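Local coordinates for protein KLTH0A00704p (Lachancea thermotolerans, PDB 4J2G) that probably acts in autophagy as the HORMA-domain part of an Atg13 family protein, mediating recruitment of the PI 3-kinase, at residues I26-F29 and F30-A33; L166-R169 and Y170-L174. The protein carries 1 engineered substitution. All coordinates share one frame; numbering follows the deposited sequence.

Contact 1 (I26-F29 and F30-A33); sequences IDNF and FLKA
F29 and F30, adjacent at the middle of helix 18-39 in this HORMA domain, each reach one turn along the helix, F30 back to I26 and F29 forward to A33. F30 N donates to I26 O at 3.1 Å. The F30 ring leans back over the same turn: CD1 comes within 3.4 Å of I26 O, and CE1 lies 4.0 Å from I26 CG2, the two side chains running alongside and pointing the same way. Beyond this turn the F30 ring meets W77 of helix 70-78, their planes about 25° apart, and touches L257 of strand 255-264. With an alanine here in place of F30, I26 CG2 would probably lose the ring beside it, and a gap would be likely to open next to W77 and L257. F29 has CG anti to its own backbone N (chi1 -173°), which carries the ring along the helix toward A33, and the ring also touches L164 and L167 of helix 158-177. L31 folds back over the preceding turn, its CG 3.3 Å from D27 O, the acceptor of its own N-H; its side chain also touches W77. The F29 ring ends its forward reach with CE2 3.9 Å from the methyl CB of A33.

Contact 2 (L166-R169 and Y170-L174); sequences LLFR and YLETL
Two and a half turns of helix 158-177 of the HORMA domain make up this contact, with side chains four residues apart meeting on the helix surface. F168 and E172 are the main pair. The carboxylate of E172 lies against the ring of F168, with E172 CD 3.7 Å from F168 CE2; the ring and carboxylate planes are 36° apart, and the approach is oblique. In F168, CG anti to the backbone N (chi1 -174°) puts CD2 and CE2 of the ring beside the carboxylate. E172 has CG anti to its carbonyl carbon and beside its backbone N (chi1 -83°), which sends the chain back over the preceding turn, and the extension beyond CG carries the acid group to F168 and R169. There E172 OE2 comes within 3.4 Å of R169 CA and 3.9 Å of R169 CG. The R169 chain bends at chi3, and its guanidinium makes no salt bridge with this acid: R169 NE stays 6.3 Å from E172 OE2, so any attraction between the two charges is probably modest. Beneath the side chains, E172 N donates to F168 O at 2.9 Å. R169 O is gripped twice by T173, through the backbone N and through the hydroxyl OG1, the latter at 3.0 Å. This second bond ties the threonine side chain back to the preceding turn and fixes the direction of its hydroxyl. Around these turns, F168 and E172 both touch L36 of helix 18-39, L167 and Y170 rest on I247 of strand 242-252, and L171 packs on W132 of strand 126-136, so the segment lies alongside helix 18-39 with its buried face on the sheet.

Overall arrangement
Contact 1 comes first along the chain, on helix 18-39, and contact 2 follows on helix 158-177, after helix 70-78 and four strands; their centres are about 13 Å apart. The two long helices touch through these turns: F29 CE1 lies against F168 CB, and A33 CB lies 3.9 Å from L171 CD2. Both also pack on the five-stranded antiparallel sheet, contact 1 on strand 255-264 and contact 2 on strands 126-136 and 242-252. Segments distant in sequence are thereby joined in one core of helices against a sheet, consistent with the HORMA fold that Atg13 shares with Mad2, while R169, E172 and T173 lie on an exposed side of the second helix.

Contact 1 (I26-F29 and F30-A33)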
ATOM      1  N   ILE A  26     -15.965 -12.356  -4.388  1.00 62.22           N
ATOM      2  CA  ILE A  26     -15.459 -11.293  -3.566  1.00 59.38           C
ATOM      3  C   ILE A  26     -14.202 -11.652  -2.773  1.00 63.35           C
ATOM      4  O   ILE A  26     -13.149 -11.010  -2.943  1.00 63.81           O
ATOM      5  CB  ILE A  26     -16.557 -10.676  -2.703  1.00 55.39           C
ATOM      6  CG1 ILE A  26     -17.595 -10.010  -3.609  1.00 60.59           C
ATOM      7  CG2 ILE A  26     -15.963  -9.593  -1.786  1.00 54.63           C
ATOM      8  CD1 ILE A  26     -18.973  -9.858  -2.992  1.00 62.28           C
ATOM      9  N   ASP A  27     -14.298 -12.684  -1.952  1.00 57.35           N
ATOM     10  CA  ASP A  27     -13.189 -13.119  -1.097  1.00 55.95           C
ATOM     11  C   ASP A  27     -11.936 -13.513  -1.923  1.00 59.23           C
ATOM     12  O   ASP A  27     -10.786 -13.276  -1.497  1.00 51.61           O
ATOM     13  CB  ASP A  27     -13.652 -14.265  -0.208  1.00 53.98           C
ATOM     14  CG  ASP A  27     -12.555 -14.809   0.704  1.00 59.09           C
ATOM     15  OD1 ASP A  27     -11.936 -14.097   1.526  1.00 56.88           O
ATOM     16  OD2 ASP A  27     -12.322 -16.006   0.608  1.00 72.17           O
ATOM     17  N   ASN A  28     -12.165 -14.069  -3.108  1.00 47.84           N
ATOM     18  CA  ASN A  28     -11.093 -14.532  -3.965  1.00 57.25           C
ATOM     19  C   ASN A  28     -10.375 -13.326  -4.577  1.00 61.43           C
ATOM     20  O   ASN A  28      -9.154 -13.337  -4.778  1.00 61.90           O
ATOM     21  CB  ASN A  28     -11.621 -15.415  -5.099  1.00 63.66           C
ATOM     22  CG  ASN A  28     -11.811 -16.873  -4.692  1.00 79.00           C
ATOM     23  OD1 ASN A  28     -11.278 -17.356  -3.686  1.00 78.18           O
ATOM     24  ND2 ASN A  28     -12.570 -17.593  -5.502  1.00 89.35           N
ATOM     25  N   PHE A  29     -11.141 -12.286  -4.857  1.00 50.16           N
ATOM     26  CA  PHE A  29     -10.565 -11.096  -5.376  1.00 52.53           C
ATOM     27  C   PHE A  29      -9.620 -10.455  -4.318  1.00 64.68           C
ATOM     28  O   PHE A  29      -8.452 -10.118  -4.612  1.00 56.70           O
ATOM     29  CB  PHE A  29     -11.638 -10.122  -5.716  1.00 51.87           C
ATOM     30  CG  PHE A  29     -11.102  -8.954  -6.391  1.00 60.09           C
ATOM     31  CD1 PHE A  29     -10.745  -9.035  -7.750  1.00 69.79           C
ATOM     32  CD2 PHE A  29     -10.847  -7.802  -5.672  1.00 63.86           C
ATOM     33  CE1 PHE A  29     -10.166  -7.963  -8.387  1.00 64.60           C
ATOM     34  CE2 PHE A  29     -10.252  -6.721  -6.293  1.00 68.00           C
ATOM     35  CZ  PHE A  29      -9.901  -6.805  -7.642  1.00 65.22           C
ATOM     36  N   PHE A  30     -10.137 -10.280  -3.104  1.00 59.02           N
ATOM     37  CA  PHE A  30      -9.338  -9.752  -1.993  1.00 61.07           C
ATOM     38  C   PHE A  30      -8.003 -10.464  -1.942  1.00 57.50           C
ATOM     39  O   PHE A  30      -6.969  -9.811  -1.899  1.00 49.77           O
ATOM     40  CB  PHE A  30     -10.009 -10.000  -0.664  1.00 52.26           C
ATOM     41  CG  PHE A  30     -10.890  -8.907  -0.222  1.00 51.10           C
ATOM     42  CD1 PHE A  30     -11.990  -8.493  -0.996  1.00 46.70           C
ATOM     43  CD2 PHE A  30     -10.630  -8.282   0.989  1.00 46.53           C
ATOM     44  CE1 PHE A  30     -12.794  -7.460  -0.535  1.00 50.92           C
ATOM     45  CE2 PHE A  30     -11.405  -7.229   1.434  1.00 43.68           C
ATOM     46  CZ  PHE A  30     -12.521  -6.847   0.695  1.00 45.47           C
ATOM     47  N   LEU A  31      -8.053 -11.794  -1.970  1.00 51.74           N
ATOM     48  CA  LEU A  31      -6.854 -12.638  -2.013  1.00 53.51           C
ATOM     49  C   LEU A  31      -5.966 -12.368  -3.220  1.00 54.19           C
ATOM     50  O   LEU A  31      -4.788 -12.109  -3.022  1.00 50.65           O
ATOM     51  CB  LEU A  31      -7.187 -14.117  -1.966  1.00 46.96           C
ATOM     52  CG  LEU A  31      -7.913 -14.624  -0.700  1.00 60.19           C
ATOM     53  CD1 LEU A  31      -8.303 -16.110  -0.878  1.00 56.52           C
ATOM     54  CD2 LEU A  31      -7.087 -14.455   0.550  1.00 47.12           C
ATOM     55  N   LYS A  32      -6.524 -12.386  -4.453  1.00 51.22           N
ATOM     56  CA  LYS A  32      -5.742 -12.071  -5.653  1.00 53.56           C
ATOM     57  C   LYS A  32      -5.132 -10.646  -5.579  1.00 52.70           C
ATOM     58  O   LYS A  32      -3.946 -10.458  -5.887  1.00 49.02           O
ATOM     59  CB  LYS A  32      -6.568 -12.235  -6.966  1.00 56.74           C
ATOM     60  CG  LYS A  32      -6.880 -13.685  -7.350  1.00 73.23           C
ATOM     61  CD  LYS A  32      -7.644 -13.791  -8.673  1.00 84.66           C
ATOM     62  CE  LYS A  32      -8.293 -15.174  -8.817  1.00 90.54           C
ATOM     63  NZ  LYS A  32      -9.143 -15.296 -10.048  1.00 92.88           N
ATOM     64  N   ALA A  33      -5.970  -9.663  -5.198  1.00 50.83           N
ATOM     65  CA  ALA A  33      -5.572  -8.274  -5.093  1.00 47.75           C
ATOM     66  C   ALA A  33      -4.377  -8.077  -4.144  1.00 51.62           C
ATOM     67  O   ALA A  33      -3.313  -7.504  -4.533  1.00 52.43           O
ATOM     68  CB  ALA A  33      -6.754  -7.364  -4.711  1.00 44.88           C
TER

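Contact 2 (L166-R169 and Y170-L174)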
ATOM      1  N   LEU A 166     -11.983  -6.726 -14.867  1.00 67.57           N
ATOM      2  CA  LEU A 166     -11.672  -5.356 -15.266  1.00 66.40           C
ATOM      3  C   LEU A 166     -10.968  -4.607 -14.129  1.00 69.57           C
ATOM      4  O   LEU A 166      -9.972  -3.943 -14.341  1.00 67.51           O
ATOM      5  CB  LEU A 166     -12.954  -4.620 -15.604  1.00 71.65           C
ATOM      6  CG  LEU A 166     -13.417  -4.372 -17.050  1.00 79.24           C
ATOM      7  CD1 LEU A 166     -12.792  -5.296 -18.080  1.00 63.03           C
ATOM      8  CD2 LEU A 166     -14.938  -4.419 -17.069  1.00 68.50           C
ATOM      9  N   LEU A 167     -11.504  -4.721 -12.923  1.00 59.70           N
ATOM     10  CA  LEU A 167     -10.891  -4.136 -11.771  1.00 58.72           C
ATOM     11  C   LEU A 167      -9.473  -4.670 -11.534  1.00 63.42           C
ATOM     12  O   LEU A 167      -8.555  -3.893 -11.172  1.00 51.24           O
ATOM     13  CB  LEU A 167     -11.735  -4.382 -10.555  1.00 59.52           C
ATOM     14  CG  LEU A 167     -11.158  -3.754  -9.305  1.00 59.34           C
ATOM     15  CD1 LEU A 167     -11.403  -2.287  -9.407  1.00 62.30           C
ATOM     16  CD2 LEU A 167     -11.873  -4.289  -8.099  1.00 60.43           C
ATOM     17  N   PHE A 168      -9.272  -5.958 -11.784  1.00 54.53           N
ATOM     18  CA  PHE A 168      -7.982  -6.537 -11.505  1.00 60.01           C
ATOM     19  C   PHE A 168      -6.876  -5.994 -12.439  1.00 57.64           C
ATOM     20  O   PHE A 168      -5.744  -5.762 -11.996  1.00 51.62           O
ATOM     21  CB  PHE A 168      -8.053  -8.048 -11.552  1.00 59.01           C
ATOM     22  CG  PHE A 168      -6.776  -8.725 -11.125  1.00 57.71           C
ATOM     23  CD1 PHE A 168      -6.423  -8.793  -9.755  1.00 56.74           C
ATOM     24  CD2 PHE A 168      -5.923  -9.301 -12.068  1.00 62.05           C
ATOM     25  CE1 PHE A 168      -5.258  -9.429  -9.341  1.00 54.47           C
ATOM     26  CE2 PHE A 168      -4.743  -9.939 -11.658  1.00 65.47           C
ATOM     27  CZ  PHE A 168      -4.418  -9.996 -10.303  1.00 66.01           C
ATOM     28  N   ARG A 169      -7.211  -5.781 -13.710  1.00 58.21           N
ATOM     29  CA  ARG A 169      -6.213  -5.405 -14.733  1.00 64.37           C
ATOM     30  C   ARG A 169      -5.881  -3.951 -14.534  1.00 53.05           C
ATOM     31  O   ARG A 169      -4.780  -3.477 -14.798  1.00 60.21           O
ATOM     32  CB  ARG A 169      -6.722  -5.640 -16.168  1.00 62.72           C
ATOM     33  CG  ARG A 169      -7.033  -7.106 -16.497  1.00 80.17           C
ATOM     34  CD  ARG A 169      -7.237  -7.395 -17.992  1.00 89.86           C
ATOM     35  NE  ARG A 169      -8.537  -6.958 -18.532  1.00105.78           N
ATOM     36  CZ  ARG A 169      -9.453  -7.738 -19.140  1.00110.54           C
ATOM     37  NH1 ARG A 169      -9.261  -9.044 -19.314  1.00104.08           N
ATOM     38  NH2 ARG A 169     -10.585  -7.203 -19.590  1.00100.63           N
ATOM     39  N   TYR A 170      -6.889  -3.234 -14.083  1.00 45.89           N
ATOM     40  CA  TYR A 170      -6.723  -1.864 -13.866  1.00 43.22           C
ATOM     41  C   TYR A 170      -5.675  -1.704 -12.666  1.00 45.36           C
ATOM     42  O   TYR A 170      -4.716  -0.965 -12.745  1.00 46.87           O
ATOM     43  CB  TYR A 170      -8.055  -1.234 -13.519  1.00 40.71           C
ATOM     44  CG  TYR A 170      -7.791   0.193 -13.144  1.00 48.34           C
ATOM     45  CD1 TYR A 170      -7.433   1.118 -14.108  1.00 51.60           C
ATOM     46  CD2 TYR A 170      -7.712   0.582 -11.802  1.00 54.44           C
ATOM     47  CE1 TYR A 170      -7.099   2.424 -13.756  1.00 50.22           C
ATOM     48  CE2 TYR A 170      -7.378   1.891 -11.438  1.00 49.36           C
ATOM     49  CZ  TYR A 170      -7.082   2.805 -12.428  1.00 59.44           C
ATOM     50  OH  TYR A 170      -6.793   4.125 -12.100  1.00 65.26           O
ATOM     51  N   LEU A 171      -5.878  -2.498 -11.637  1.00 43.93           N
ATOM     52  CA  LEU A 171      -5.077  -2.515 -10.454  1.00 51.15           C
ATOM     53  C   LEU A 171      -3.661  -2.970 -10.826  1.00 57.43           C
ATOM     54  O   LEU A 171      -2.717  -2.429 -10.280  1.00 47.13           O
ATOM     55  CB  LEU A 171      -5.746  -3.389  -9.401  1.00 44.29           C
ATOM     56  CG  LEU A 171      -4.995  -3.713  -8.115  1.00 58.03           C
ATOM     57  CD1 LEU A 171      -4.912  -2.429  -7.255  1.00 49.60           C
ATOM     58  CD2 LEU A 171      -5.847  -4.784  -7.432  1.00 56.08           C
ATOM     59  N   GLU A 172      -3.512  -3.871 -11.801  1.00 40.97           N
ATOM     60  CA  GLU A 172      -2.189  -4.284 -12.202  1.00 51.58           C
ATOM     61  C   GLU A 172      -1.461  -3.104 -12.811  1.00 56.25           C
ATOM     62  O   GLU A 172      -0.261  -2.870 -12.558  1.00 48.84           O
ATOM     63  CB  GLU A 172      -2.228  -5.350 -13.258  1.00 49.89           C
ATOM     64  CG  GLU A 172      -2.416  -6.724 -12.708  1.00 62.04           C
ATOM     65  CD  GLU A 172      -2.654  -7.729 -13.814  1.00 80.00           C
ATOM     66  OE1 GLU A 172      -1.812  -8.648 -13.947  1.00 86.94           O
ATOM     67  OE2 GLU A 172      -3.667  -7.591 -14.553  1.00 72.33           O
ATOM     68  N   THR A 173      -2.199  -2.319 -13.564  1.00 42.01           N
ATOM     69  CA  THR A 173      -1.570  -1.174 -14.160  1.00 45.29           C
ATOM     70  C   THR A 173      -1.301  -0.099 -13.130  1.00 48.08           C
ATOM     71  O   THR A 173      -0.276   0.567 -13.202  1.00 51.69           O
ATOM     72  CB  THR A 173      -2.445  -0.605 -15.244  1.00 47.26           C
ATOM     73  OG1 THR A 173      -2.788  -1.695 -16.121  1.00 63.67           O
ATOM     74  CG2 THR A 173      -1.685   0.418 -16.004  1.00 55.60           C
ATOM     75  N   LEU A 174      -2.215   0.096 -12.191  1.00 41.33           N
ATOM     76  CA  LEU A 174      -2.005   1.173 -11.281  1.00 48.45           C
ATOM     77  C   LEU A 174      -0.778   0.861 -10.426  1.00 44.63           C
ATOM     78  O   LEU A 174       0.013   1.737 -10.189  1.00 50.99           O
ATOM     79  CB  LEU A 174      -3.222   1.414 -10.429  1.00 46.38           C
ATOM     80  CG  LEU A 174      -3.235   2.337  -9.241  1.00 55.16           C
ATOM     81  CD1 LEU A 174      -4.552   2.153  -8.573  1.00 55.14           C
ATOM     82  CD2 LEU A 174      -2.252   1.834  -8.209  1.00 76.19           C
TER